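Local structure of putative metal-dependent hydrolase (Bacillus subtilis, 6KNS) at residues A24-L29 against H68-D73; L38-S43 against V156-D161; S64-D69 against E104-L109; Y97-D102 against P141-A146. The protein is a metallo-beta-lactamase fold protein with a two-zinc site, probably a hydrolase and perhaps a 3'-tRNA processing endoribonuclease. One frame throughout, in Å; residues are numbered along the deposited sequence.

Interaction 1: A24-L29 against H68-D73. With ZN (zinc ion), chain G.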
loop_
_atom_site.group_PDB
_atom_site.type_symbol
_atom_site.label_atom_id
_atom_site.label_comp_id
_atom_site.label_asym_id
_atom_site.label_seq_id
_atom_site.Cartn_x
_atom_site.Cartn_y
_atom_site.Cartn_z
ATOM N N ALA A 24 9.217 1.832 -1.214
ATOM C CA ALA A 24 8.023 2.416 -0.611
ATOM C C ALA A 24 7.882 3.898 -0.905
ATOM O O ALA A 24 8.851 4.554 -1.326
ATOM C CB ALA A 24 7.980 2.142 0.917
ATOM N N THR A 25 6.679 4.440 -0.699
ATOM C CA THR A 25 6.482 5.904 -0.791
ATOM C C THR A 25 6.465 6.466 0.643
ATOM O O THR A 25 6.816 5.742 1.582
ATOM C CB THR A 25 5.268 6.302 -1.621
ATOM O OG1 THR A 25 4.049 6.006 -0.927
ATOM C CG2 THR A 25 5.256 5.569 -2.976
ATOM N N SER A 26 6.139 7.753 0.810
ATOM C CA SER A 26 6.371 8.443 2.060
ATOM C C SER A 26 5.885 7.765 3.349
ATOM O O SER A 26 4.720 7.466 3.515
ATOM C CB SER A 26 5.803 9.847 2.005
ATOM O OG SER A 26 6.426 10.611 0.979
ATOM N N GLY A 27 6.829 7.593 4.264
ATOM C CA GLY A 27 6.598 7.109 5.619
ATOM C C GLY A 27 7.864 7.272 6.454
ATOM O O GLY A 27 8.956 6.828 6.046
ATOM N N TYR A 28 7.737 7.934 7.606
ATOM C CA TYR A 28 8.898 8.203 8.494
ATOM C C TYR A 28 8.564 7.835 9.932
ATOM O O TYR A 28 7.548 8.291 10.475
ATOM C CB TYR A 28 9.305 9.664 8.405
ATOM C CG TYR A 28 9.519 10.039 6.986
ATOM C CD1 TYR A 28 10.763 9.910 6.407
ATOM C CD2 TYR A 28 8.464 10.460 6.193
ATOM C CE1 TYR A 28 10.966 10.211 5.069
ATOM C CE2 TYR A 28 8.658 10.765 4.864
ATOM C CZ TYR A 28 9.924 10.641 4.310
ATOM O OH TYR A 28 10.122 10.935 3.002
ATOM N N LEU A 29 9.427 7.030 10.554
ATOM C CA LEU A 29 9.189 6.567 11.902
ATOM C C LEU A 29 10.006 7.417 12.868
ATOM O O LEU A 29 11.236 7.405 12.819
ATOM C CB LEU A 29 9.568 5.099 12.029
ATOM C CG LEU A 29 9.640 4.472 13.433
ATOM C CD1 LEU A 29 8.313 4.478 14.163
ATOM C CD2 LEU A 29 10.121 3.053 13.301
ATOM N N HIS A 68 -2.455 10.012 -2.425
ATOM C CA HIS A 68 -2.342 8.546 -2.300
ATOM C C HIS A 68 -1.006 8.059 -1.789
ATOM O O HIS A 68 -0.916 7.162 -0.939
ATOM C CB HIS A 68 -2.556 7.875 -3.654
ATOM C CG HIS A 68 -3.895 8.108 -4.232
ATOM N ND1 HIS A 68 -5.068 7.797 -3.568
ATOM C CD2 HIS A 68 -4.259 8.642 -5.430
ATOM C CE1 HIS A 68 -6.094 8.108 -4.352
ATOM N NE2 HIS A 68 -5.626 8.629 -5.473
ATOM N N ASP A 69 0.058 8.648 -2.301
ATOM C CA ASP A 69 1.405 8.249 -1.869
ATOM C C ASP A 69 1.780 8.608 -0.422
ATOM O O ASP A 69 2.850 8.202 0.055
ATOM C CB ASP A 69 2.459 8.721 -2.872
ATOM C CG ASP A 69 2.513 10.233 -2.995
ATOM O OD1 ASP A 69 1.443 10.831 -3.110
ATOM O OD2 ASP A 69 3.618 10.797 -2.991
ATOM N N HIS A 70 0.882 9.276 0.299
ATOM C CA HIS A 70 1.062 9.542 1.730
ATOM C C HIS A 70 0.032 8.866 2.652
ATOM O O HIS A 70 0.185 8.922 3.871
ATOM C CB HIS A 70 1.047 11.061 1.958
ATOM C CG HIS A 70 2.170 11.749 1.250
ATOM N ND1 HIS A 70 3.269 12.263 1.904
ATOM C CD2 HIS A 70 2.402 11.906 -0.072
ATOM C CE1 HIS A 70 4.117 12.731 0.999
ATOM N NE2 HIS A 70 3.599 12.544 -0.210
ATOM N N ILE A 71 -1.016 8.263 2.093
ATOM C CA ILE A 71 -2.093 7.643 2.895
ATOM C C ILE A 71 -2.554 6.265 2.420
ATOM O O ILE A 71 -3.428 5.651 3.081
ATOM C CB ILE A 71 -3.343 8.514 2.939
ATOM C CG1 ILE A 71 -4.050 8.526 1.569
ATOM C CG2 ILE A 71 -2.985 9.961 3.376
ATOM C CD1 ILE A 71 -5.361 9.278 1.605
ATOM N N ALA A 72 -1.935 5.717 1.365
ATOM C CA ALA A 72 -2.415 4.464 0.800
ATOM C C ALA A 72 -2.536 3.354 1.821
ATOM O O ALA A 72 -3.426 2.537 1.682
ATOM C CB ALA A 72 -1.557 3.985 -0.446
ATOM N N ASP A 73 -1.633 3.293 2.808
ATOM C CA ASP A 73 -1.680 2.221 3.795
ATOM C C ASP A 73 -2.535 2.487 5.062
ATOM O O ASP A 73 -2.547 1.655 5.985
ATOM C CB ASP A 73 -0.283 1.707 4.169
ATOM C CG ASP A 73 0.176 0.500 3.324
ATOM O OD1 ASP A 73 -0.647 -0.128 2.580
ATOM O OD2 ASP A 73 1.401 0.179 3.434
HETATM ZN ZN ZN G . 3.811 13.212 -2.270
HETATM O O HOH W 1 5.750 9.896 -1.456
#

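Interaction 2: L38-S43 against V156-D161. With ZN (zinc ion), chain H; ZN (zinc ion), chain G.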
loop_
_atom_site.group_PDB
_atom_site.type_symbol
_atom_site.label_atom_id
_atom_site.label_comp_id
_atom_site.label_asym_id
_atom_site.label_seq_id
_atom_site.Cartn_x
_atom_site.Cartn_y
_atom_site.Cartn_z
ATOM N N LEU A 38 4.354 7.581 13.512
ATOM C CA LEU A 38 4.520 7.389 12.096
ATOM C C LEU A 38 4.062 8.668 11.412
ATOM O O LEU A 38 2.938 9.103 11.606
ATOM C CB LEU A 38 3.699 6.185 11.587
ATOM C CG LEU A 38 3.761 5.974 10.059
ATOM C CD1 LEU A 38 5.121 5.529 9.558
ATOM C CD2 LEU A 38 2.676 5.024 9.527
ATOM N N VAL A 39 4.955 9.260 10.639
ATOM C CA VAL A 39 4.680 10.454 9.885
ATOM C C VAL A 39 4.501 10.029 8.427
ATOM O O VAL A 39 5.454 9.603 7.766
ATOM C CB VAL A 39 5.813 11.479 10.041
ATOM C CG1 VAL A 39 5.604 12.686 9.112
ATOM C CG2 VAL A 39 5.935 11.920 11.506
ATOM N N ASP A 40 3.256 10.151 7.956
ATOM C CA ASP A 40 2.800 9.673 6.647
ATOM C C ASP A 40 2.810 8.166 6.563
ATOM O O ASP A 40 3.578 7.489 7.279
ATOM C CB ASP A 40 3.517 10.371 5.454
ATOM C CG ASP A 40 3.072 11.832 5.296
ATOM O OD1 ASP A 40 2.073 12.223 5.939
ATOM O OD2 ASP A 40 3.698 12.605 4.568
ATOM N N CYS A 41 1.965 7.646 5.669
ATOM C CA CYS A 41 1.650 6.230 5.650
ATOM C C CYS A 41 1.286 5.788 4.218
ATOM O O CYS A 41 0.173 5.354 3.920
ATOM C CB CYS A 41 0.480 5.982 6.625
ATOM S SG CYS A 41 0.154 4.236 6.958
ATOM N N GLY A 42 2.258 5.896 3.334
ATOM C CA GLY A 42 2.059 5.679 1.912
ATOM C C GLY A 42 2.164 4.227 1.484
ATOM O O GLY A 42 1.974 3.309 2.301
ATOM N N SER A 43 2.469 4.023 0.199
ATOM C CA SER A 43 2.448 2.666 -0.426
ATOM C C SER A 43 3.588 1.775 0.105
ATOM O O SER A 43 4.744 2.188 0.118
ATOM C CB SER A 43 2.557 2.801 -1.948
ATOM O OG SER A 43 2.272 1.587 -2.623
ATOM N N VAL A 156 13.531 18.093 14.247
ATOM C CA VAL A 156 13.530 17.662 12.869
ATOM C C VAL A 156 12.434 18.395 12.102
ATOM O O VAL A 156 11.311 18.484 12.568
ATOM C CB VAL A 156 13.321 16.118 12.769
ATOM C CG1 VAL A 156 13.267 15.662 11.344
ATOM C CG2 VAL A 156 14.447 15.372 13.532
ATOM N N VAL A 157 12.751 18.883 10.906
ATOM C CA VAL A 157 11.770 19.531 10.051
ATOM C C VAL A 157 11.558 18.638 8.846
ATOM O O VAL A 157 12.522 18.174 8.221
ATOM C CB VAL A 157 12.222 20.952 9.618
ATOM C CG1 VAL A 157 11.290 21.526 8.546
ATOM C CG2 VAL A 157 12.283 21.897 10.824
ATOM N N TYR A 158 10.289 18.390 8.547
ATOM C CA TYR A 158 9.829 17.629 7.393
ATOM C C TYR A 158 9.030 18.583 6.523
ATOM O O TYR A 158 8.046 19.138 6.983
ATOM C CB TYR A 158 8.913 16.502 7.875
ATOM C CG TYR A 158 8.229 15.694 6.827
ATOM C CD1 TYR A 158 8.934 15.183 5.737
ATOM C CD2 TYR A 158 6.857 15.390 6.932
ATOM C CE1 TYR A 158 8.292 14.374 4.764
ATOM C CE2 TYR A 158 6.207 14.591 5.979
ATOM C CZ TYR A 158 6.926 14.085 4.905
ATOM O OH TYR A 158 6.303 13.303 3.965
ATOM N N THR A 159 9.461 18.803 5.292
ATOM C CA THR A 159 8.775 19.722 4.393
ATOM C C THR A 159 7.446 19.168 3.877
ATOM O O THR A 159 6.675 19.905 3.266
ATOM C CB THR A 159 9.615 20.038 3.120
ATOM O OG1 THR A 159 9.789 18.829 2.355
ATOM C CG2 THR A 159 10.973 20.626 3.464
ATOM N N ALA A 160 7.173 17.877 4.067
ATOM C CA ALA A 160 6.128 17.238 3.306
ATOM C C ALA A 160 6.363 17.608 1.829
ATOM O O ALA A 160 7.524 17.713 1.384
ATOM C CB ALA A 160 4.737 17.646 3.801
ATOM N N ASP A 161 5.289 17.800 1.074
ATOM C CA ASP A 161 5.392 18.151 -0.333
ATOM C C ASP A 161 5.170 19.618 -0.519
ATOM O O ASP A 161 4.186 20.157 -0.017
ATOM C CB ASP A 161 4.304 17.469 -1.126
ATOM C CG ASP A 161 4.512 15.973 -1.256
ATOM O OD1 ASP A 161 5.336 15.342 -0.543
ATOM O OD2 ASP A 161 3.837 15.461 -2.133
HETATM ZN ZN ZN H . 1.540 15.376 -2.688
HETATM ZN ZN ZN G . 3.811 13.212 -2.270
#

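Interaction 3: S64-D69 against E104-L109. With ZN (zinc ion), chain H; ZN (zinc ion), chain G.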
loop_
_atom_site.group_PDB
_atom_site.type_symbol
_atom_site.label_atom_id
_atom_site.label_comp_id
_atom_site.label_asym_id
_atom_site.label_seq_id
_atom_site.Cartn_x
_atom_site.Cartn_y
_atom_site.Cartn_z
ATOM N N SER A 64 0.630 14.467 6.535
ATOM C CA SER A 64 0.886 15.816 6.027
ATOM C C SER A 64 -0.238 16.252 5.064
ATOM O O SER A 64 -0.608 17.429 5.036
ATOM C CB SER A 64 2.204 15.872 5.262
ATOM O OG SER A 64 2.201 14.903 4.213
ATOM N N HIS A 65 -0.739 15.308 4.277
ATOM C CA HIS A 65 -1.777 15.569 3.305
ATOM C C HIS A 65 -2.345 14.267 2.760
ATOM O O HIS A 65 -1.843 13.181 3.098
ATOM C CB HIS A 65 -1.286 16.480 2.182
ATOM C CG HIS A 65 -0.279 15.883 1.232
ATOM N ND1 HIS A 65 0.975 15.457 1.625
ATOM C CD2 HIS A 65 -0.309 15.770 -0.123
ATOM C CE1 HIS A 65 1.653 15.082 0.548
ATOM N NE2 HIS A 65 0.896 15.257 -0.522
ATOM N N TYR A 66 -3.386 14.360 1.940
ATOM C CA TYR A 66 -4.138 13.181 1.572
ATOM C C TYR A 66 -3.932 12.661 0.151
ATOM O O TYR A 66 -4.744 11.890 -0.358
ATOM C CB TYR A 66 -5.620 13.454 1.818
ATOM C CG TYR A 66 -5.961 13.795 3.287
ATOM C CD1 TYR A 66 -5.953 12.805 4.248
ATOM C CD2 TYR A 66 -6.305 15.060 3.676
ATOM C CE1 TYR A 66 -6.274 13.057 5.553
ATOM C CE2 TYR A 66 -6.649 15.339 5.032
ATOM C CZ TYR A 66 -6.605 14.327 5.955
ATOM O OH TYR A 66 -6.939 14.487 7.280
ATOM N N HIS A 67 -2.809 12.993 -0.455
ATOM C CA HIS A 67 -2.398 12.365 -1.721
ATOM C C HIS A 67 -2.127 10.870 -1.452
ATOM O O HIS A 67 -1.612 10.520 -0.385
ATOM C CB HIS A 67 -1.124 13.041 -2.258
ATOM C CG HIS A 67 -1.362 14.182 -3.194
ATOM N ND1 HIS A 67 -0.379 15.103 -3.511
ATOM C CD2 HIS A 67 -2.444 14.509 -3.951
ATOM C CE1 HIS A 67 -0.858 15.968 -4.399
ATOM N NE2 HIS A 67 -2.111 15.631 -4.678
ATOM N N HIS A 68 -2.455 10.012 -2.425
ATOM C CA HIS A 68 -2.342 8.546 -2.300
ATOM C C HIS A 68 -1.006 8.059 -1.789
ATOM O O HIS A 68 -0.916 7.162 -0.939
ATOM C CB HIS A 68 -2.556 7.875 -3.654
ATOM C CG HIS A 68 -3.895 8.108 -4.232
ATOM N ND1 HIS A 68 -5.068 7.797 -3.568
ATOM C CD2 HIS A 68 -4.259 8.642 -5.430
ATOM C CE1 HIS A 68 -6.094 8.108 -4.352
ATOM N NE2 HIS A 68 -5.626 8.629 -5.473
ATOM N N ASP A 69 0.058 8.648 -2.301
ATOM C CA ASP A 69 1.405 8.249 -1.869
ATOM C C ASP A 69 1.780 8.608 -0.422
ATOM O O ASP A 69 2.850 8.202 0.055
ATOM C CB ASP A 69 2.459 8.721 -2.872
ATOM C CG ASP A 69 2.513 10.233 -2.995
ATOM O OD1 ASP A 69 1.443 10.831 -3.110
ATOM O OD2 ASP A 69 3.618 10.797 -2.991
ATOM N N GLU A 104 -13.976 15.048 3.755
ATOM C CA GLU A 104 -14.192 13.668 3.319
ATOM C C GLU A 104 -12.984 12.795 3.600
ATOM O O GLU A 104 -13.129 11.684 4.144
ATOM C CB GLU A 104 -14.558 13.581 1.836
ATOM C CG GLU A 104 -16.018 13.693 1.611
ATOM C CD GLU A 104 -16.594 12.763 0.529
ATOM O OE1 GLU A 104 -15.927 11.823 0.015
ATOM O OE2 GLU A 104 -17.782 12.975 0.241
ATOM N N GLN A 105 -11.790 13.299 3.287
ATOM C CA GLN A 105 -10.575 12.543 3.570
ATOM C C GLN A 105 -10.365 12.377 5.070
ATOM O O GLN A 105 -10.080 11.261 5.528
ATOM C CB GLN A 105 -9.337 13.173 2.914
ATOM C CG GLN A 105 -9.380 13.181 1.384
ATOM C CD GLN A 105 -9.276 11.788 0.769
ATOM O OE1 GLN A 105 -8.817 10.820 1.398
ATOM N NE2 GLN A 105 -9.702 11.687 -0.475
ATOM N N PHE A 106 -10.492 13.475 5.833
ATOM C CA PHE A 106 -10.404 13.397 7.305
ATOM C C PHE A 106 -11.398 12.403 7.955
ATOM O O PHE A 106 -11.079 11.680 8.935
ATOM C CB PHE A 106 -10.564 14.780 7.959
ATOM C CG PHE A 106 -10.549 14.715 9.439
ATOM C CD1 PHE A 106 -9.343 14.635 10.120
ATOM C CD2 PHE A 106 -11.724 14.611 10.150
ATOM C CE1 PHE A 106 -9.309 14.513 11.474
ATOM C CE2 PHE A 106 -11.704 14.482 11.524
ATOM C CZ PHE A 106 -10.485 14.441 12.193
ATOM N N GLN A 107 -12.606 12.343 7.427
ATOM C CA GLN A 107 -13.590 11.397 7.979
ATOM C C GLN A 107 -13.206 9.904 7.825
ATOM O O GLN A 107 -13.690 9.056 8.570
ATOM C CB GLN A 107 -14.971 11.639 7.368
ATOM C CG GLN A 107 -15.683 12.857 7.931
ATOM C CD GLN A 107 -16.883 13.269 7.039
ATOM O OE1 GLN A 107 -16.905 12.966 5.817
ATOM N NE2 GLN A 107 -17.862 13.938 7.638
ATOM N N LYS A 108 -12.334 9.581 6.891
ATOM C CA LYS A 108 -11.966 8.201 6.705
ATOM C C LYS A 108 -11.003 7.692 7.774
ATOM O O LYS A 108 -10.725 6.483 7.837
ATOM C CB LYS A 108 -11.326 8.025 5.325
ATOM C CG LYS A 108 -12.281 8.274 4.140
ATOM C CD LYS A 108 -11.446 8.313 2.839
ATOM C CE LYS A 108 -12.245 8.649 1.583
ATOM N NZ LYS A 108 -11.284 8.631 0.415
ATOM N N LEU A 109 -10.462 8.596 8.586
ATOM C CA LEU A 109 -9.431 8.218 9.533
ATOM C C LEU A 109 -9.996 7.446 10.733
ATOM O O LEU A 109 -9.245 6.776 11.407
ATOM C CB LEU A 109 -8.653 9.461 10.024
ATOM C CG LEU A 109 -7.923 10.246 8.917
ATOM C CD1 LEU A 109 -7.092 11.380 9.501
ATOM C CD2 LEU A 109 -7.058 9.273 8.052
HETATM ZN ZN ZN H . 1.540 15.376 -2.688
HETATM ZN ZN ZN G . 3.811 13.212 -2.270
#

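Interaction 4: Y97-D102 against P141-A146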
loop_
_atom_site.group_PDB
_atom_site.type_symbol
_atom_site.label_atom_id
_atom_site.label_comp_id
_atom_site.label_asym_id
_atom_site.label_seq_id
_atom_site.Cartn_x
_atom_site.Cartn_y
_atom_site.Cartn_z
ATOM N N TYR A 97 -3.742 11.682 13.372
ATOM C CA TYR A 97 -3.816 13.140 13.216
ATOM C C TYR A 97 -3.757 13.531 11.732
ATOM O O TYR A 97 -2.911 13.044 10.988
ATOM C CB TYR A 97 -2.632 13.822 13.948
ATOM C CG TYR A 97 -2.704 13.660 15.445
ATOM C CD1 TYR A 97 -3.467 14.527 16.197
ATOM C CD2 TYR A 97 -2.093 12.594 16.093
ATOM C CE1 TYR A 97 -3.592 14.385 17.573
ATOM C CE2 TYR A 97 -2.215 12.427 17.508
ATOM C CZ TYR A 97 -2.979 13.329 18.207
ATOM O OH TYR A 97 -3.155 13.248 19.535
ATOM N N GLY A 98 -4.630 14.441 11.323
ATOM C CA GLY A 98 -4.639 14.940 9.943
ATOM C C GLY A 98 -5.324 16.281 9.885
ATOM O O GLY A 98 -5.955 16.683 10.838
ATOM N N HIS A 99 -5.212 17.000 8.772
ATOM C CA HIS A 99 -5.878 18.308 8.709
ATOM C C HIS A 99 -7.311 18.056 8.315
ATOM O O HIS A 99 -7.613 17.009 7.773
ATOM C CB HIS A 99 -5.167 19.261 7.730
ATOM C CG HIS A 99 -5.363 18.928 6.292
ATOM N ND1 HIS A 99 -6.502 19.282 5.613
ATOM C CD2 HIS A 99 -4.542 18.339 5.383
ATOM C CE1 HIS A 99 -6.393 18.885 4.353
ATOM N NE2 HIS A 99 -5.211 18.318 4.187
ATOM N N ASP A 100 -8.197 18.991 8.617
ATOM C CA ASP A 100 -9.593 18.822 8.251
ATOM C C ASP A 100 -10.131 19.874 7.236
ATOM O O ASP A 100 -11.339 20.039 7.098
ATOM C CB ASP A 100 -10.449 18.717 9.503
ATOM C CG ASP A 100 -10.601 20.039 10.223
ATOM O OD1 ASP A 100 -9.963 21.035 9.814
ATOM O OD2 ASP A 100 -11.387 20.064 11.188
ATOM N N ALA A 101 -9.237 20.523 6.485
ATOM C CA ALA A 101 -9.648 21.332 5.303
ATOM C C ALA A 101 -10.307 20.383 4.262
ATOM O O ALA A 101 -11.180 20.791 3.518
ATOM C CB ALA A 101 -8.440 22.071 4.674
ATOM N N ASP A 102 -9.890 19.123 4.220
ATOM C CA ASP A 102 -10.555 18.141 3.362
ATOM C C ASP A 102 -11.357 17.162 4.243
ATOM O O ASP A 102 -10.814 16.190 4.740
ATOM C CB ASP A 102 -9.529 17.424 2.490
ATOM C CG ASP A 102 -10.168 16.498 1.470
ATOM O OD1 ASP A 102 -11.340 16.073 1.661
ATOM O OD2 ASP A 102 -9.488 16.200 0.446
ATOM N N PRO A 141 -0.681 21.114 -4.849
ATOM C CA PRO A 141 -2.018 21.132 -5.448
ATOM C C PRO A 141 -3.161 20.695 -4.542
ATOM O O PRO A 141 -4.281 20.840 -4.948
ATOM C CB PRO A 141 -1.908 20.161 -6.648
ATOM C CG PRO A 141 -0.475 19.804 -6.778
ATOM C CD PRO A 141 0.258 20.239 -5.563
ATOM N N VAL A 142 -2.894 20.062 -3.393
ATOM C CA VAL A 142 -3.895 19.877 -2.339
ATOM C C VAL A 142 -3.330 20.460 -1.060
ATOM O O VAL A 142 -2.127 20.675 -0.945
ATOM C CB VAL A 142 -4.302 18.394 -2.101
ATOM C CG1 VAL A 142 -5.024 17.796 -3.341
ATOM C CG2 VAL A 142 -3.103 17.517 -1.656
ATOM N N THR A 143 -4.200 20.732 -0.099
ATOM C CA THR A 143 -3.806 21.232 1.197
ATOM C C THR A 143 -2.762 20.313 1.804
ATOM O O THR A 143 -2.925 19.086 1.841
ATOM C CB THR A 143 -5.029 21.305 2.134
ATOM O OG1 THR A 143 -6.006 22.112 1.509
ATOM C CG2 THR A 143 -4.695 21.911 3.475
ATOM N N CYS A 144 -1.662 20.893 2.243
ATOM C CA CYS A 144 -0.600 20.061 2.772
ATOM C C CYS A 144 0.140 20.851 3.830
ATOM O O CYS A 144 0.248 22.079 3.696
ATOM C CB CYS A 144 0.322 19.577 1.625
ATOM S SG CYS A 144 1.703 18.611 2.194
ATOM N N TYR A 145 0.596 20.174 4.907
ATOM C CA TYR A 145 1.356 20.869 5.965
ATOM C C TYR A 145 2.711 20.244 6.215
ATOM O O TYR A 145 2.809 19.045 6.441
ATOM C CB TYR A 145 0.573 20.939 7.296
ATOM C CG TYR A 145 -0.635 21.785 7.177
ATOM C CD1 TYR A 145 -0.603 23.141 7.488
ATOM C CD2 TYR A 145 -1.799 21.252 6.676
ATOM C CE1 TYR A 145 -1.746 23.945 7.328
ATOM C CE2 TYR A 145 -2.933 22.028 6.520
ATOM C CZ TYR A 145 -2.910 23.362 6.855
ATOM O OH TYR A 145 -4.057 24.091 6.666
ATOM N N ALA A 146 3.745 21.102 6.221
ATOM C CA ALA A 146 5.071 20.729 6.680
ATOM C C ALA A 146 5.036 20.655 8.188
ATOM O O ALA A 146 4.130 21.221 8.798
ATOM C CB ALA A 146 6.107 21.722 6.215
HETATM O O HOH W 2 -4.624 16.999 1.435
#

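Interaction 1: A24-L29 against H68-D73
Thr25 and Ser26, just ahead of strand 27-32, lie against Asp69 and His70, the last two ligands of the HxHxDH zinc signature of the metallo-beta-lactamase fold. The direct polar tie is short: Thr25 OG1 donates to the backbone carbonyl Asp69 O at 2.7 Å, meeting the oxygen at a C=O...OG1 angle of 121° and tilted 21° from the carbonyl plane. Thr25 chi1 of 72° sets OG1 between its own N and carbonyl carbon, where it is also hydrogen-bonded to Ser43 N; the hydroxyl thus ties the signature helix to the loop after strand 35-39. A second polar link runs through water. Ser26 OG donates to the water at 2.6 Å, and the water donates in turn to Asp69 OD2 at 2.8 Å.

The Asp69 and His70 side chains also bind metal. Asp69 OD2 binds one zinc at 2.5 Å and His70 NE2 binds the same ion at 2.2 Å, with Asp161 and His217 completing the site. Asp69 OD2 is further held by Gly17 N, while ND1 of His70 bonds to Asp40; gripped at both nitrogens, the imidazole has little freedom to rotate. Asp69 OD1 lies in the plane of that ring, at its edge.

In the packing, Ser26 CB sits over one face of the imidazole and Thr25 CB lies against Asp69 CB; Phe79 of the second subunit also packs on Asp69. The Ser26 hydroxyl stays close to the same ring, OG resting 3.1 Å from His70 CE1.

Interaction 2: L38-S43 against V156-D161
Second-shell support for the dinuclear zinc site of this metallo-beta-lactamase fold comes from Val39 and Asp40, where strand 35-39 gives way to a loop, against Tyr158 of strand 155-158. The phenol donates its proton to the aspartate, Tyr158 OH lying 2.8 Å from Asp40 OD2. The oxygen is met on its anti side, with the hydroxyl 27° out of the carboxylate plane; the ring and the carboxylate are steeply inclined to one another, 71° between planes, and OD2 lies at the ring edge.

Asp40 OD2 also accepts from ND1 of the zinc ligand His70, while OD1 takes the backbone N of Ser64. Together these bonds fix the carboxylate, and its charge probably strengthens the imidazole as a zinc donor. Beside the polar pair, Val39 CG1 packs 3.7 Å from Tyr158 CD2, approaching the ring obliquely; CG1 is anti to the valine N (chi1 173°), which aims this branch at the tyrosine. Ala160 N stands 3.5 Å above the centre of one face of the Tyr158 ring, so the chain turns back over its own tyrosine on its way to Asp161.

That turn delivers the bridging ligand: Asp161 OD2 binds both zinc ions, at 2.4 Å to the one it shares with His65, His67 and His140.

The contact lies at the heart of the sandwich and spans its two sheets, strand 35-39 running between 27-32 and 60-62 in one, and strand 155-158 between 145-150 and 177-181 in the other.

Interaction 3: S64-D69 against E104-L109
The backbones come nearest at Tyr66 and Gln105, with CA atoms 6.8 Å apart, where the zinc-binding loop passes the short helix 103-107. Tyr66 carries the contact. Its ring takes Gln105 CB over one face in a CH-pi contact, the carbon 3.6 Å from the ring centroid and 18° off the normal. CB sits toward the CG side of the ring, 3.5 Å from Tyr66 CG. A chi1 of -64°, with CG beside the backbone N, lays Gln105 CG alongside Tyr66 CB; the bend at chi2 then directs the amide. Tyr66 and Gln105 run alongside one another, pointing opposite ways, with the ring and the amide inclined by 31°.

At its far end the phenol oxygen reaches the helix: Tyr66 OH lies 3.6 Å from Phe106 CA and at the edge of the Phe106 ring, near its plane. Leu109 CD1 comes to the edge of the tyrosine ring, 3.8 Å from Tyr66 OH. The hydroxyl's polar partner is His99 O, to which it is hydrogen-bonded, so the phenol joins the loop after strand 94-98 as well.

On either side of Tyr66 the chain turns to metal. His65 NE2 and His67 ND1 bind one zinc, and His65 ND1 donates to Ser64 OG at 2.9 Å, which fixes the imidazole. These histidines are the first two of the HxHxDH signature of the metallo-beta-lactamase fold, here HYHHDH, in which the tyrosine fills a variable position.

Interaction 4: Y97-D102 against P141-A146
His99 turns CG between its own N and carbonyl carbon (chi1 73°), and Thr143 chi1 of -56° puts OG1 beside the backbone N and leaves the methyl CG2 anti to that N; these two settings bring the methyl over a face of the imidazole. Thr143 CG2 stands 3.7 Å from the centroid of the His99 ring, 16° off the normal, in a CH-pi contact offset toward the rim. The same methyl meets Ala101 CB at 3.9 Å. Tyr145 adds a flank: its CE2 packs 3.8 Å from His99 CB, their rings meeting obliquely. His99 is not a zinc ligand, the nearer zinc being about 10 Å from its side chain; it joins the loops after strand 94-98 and before strand 145-150.

Polar contacts reach both nitrogens. His99 NE2 makes a weak, bent bond of 3.4 Å to Thr143 O, which lies well out of the ring plane on the methyl side. A water in the ring plane bridges the same atoms, 3.1 Å from His99 NE2 and donating to Thr143 O at 2.7 Å. Ala101 N gives a weak bond to His99 ND1.

The imidazole is thus more packed than gripped, and its weak bonds, accepting at ND1 and donating at NE2, are consistent with a proton on NE2.

From the N terminus, interaction 1 closes the first loop, bringing 68-73 back to 24-29. Interaction 2 opens inside that loop at 38-43 and closes last, at 156-161, so the two cross. Interaction 3 begins on 64-69, overlapping the segment where interaction 1 ends, and crosses interaction 4, since 97-102 precedes 104-109 and 141-146 follows it. Both 3 and 4 nest within the long loop of interaction 2, whereas 1 and 4 stand in series. Interactions 2 and 4 bridge the two sheets, 1 joins the first sheet to the signature helix, and 3 ties the zinc loop to helix 103-107. One zinc is common to 1, 2 and 3; the other is shared by 2 and 3.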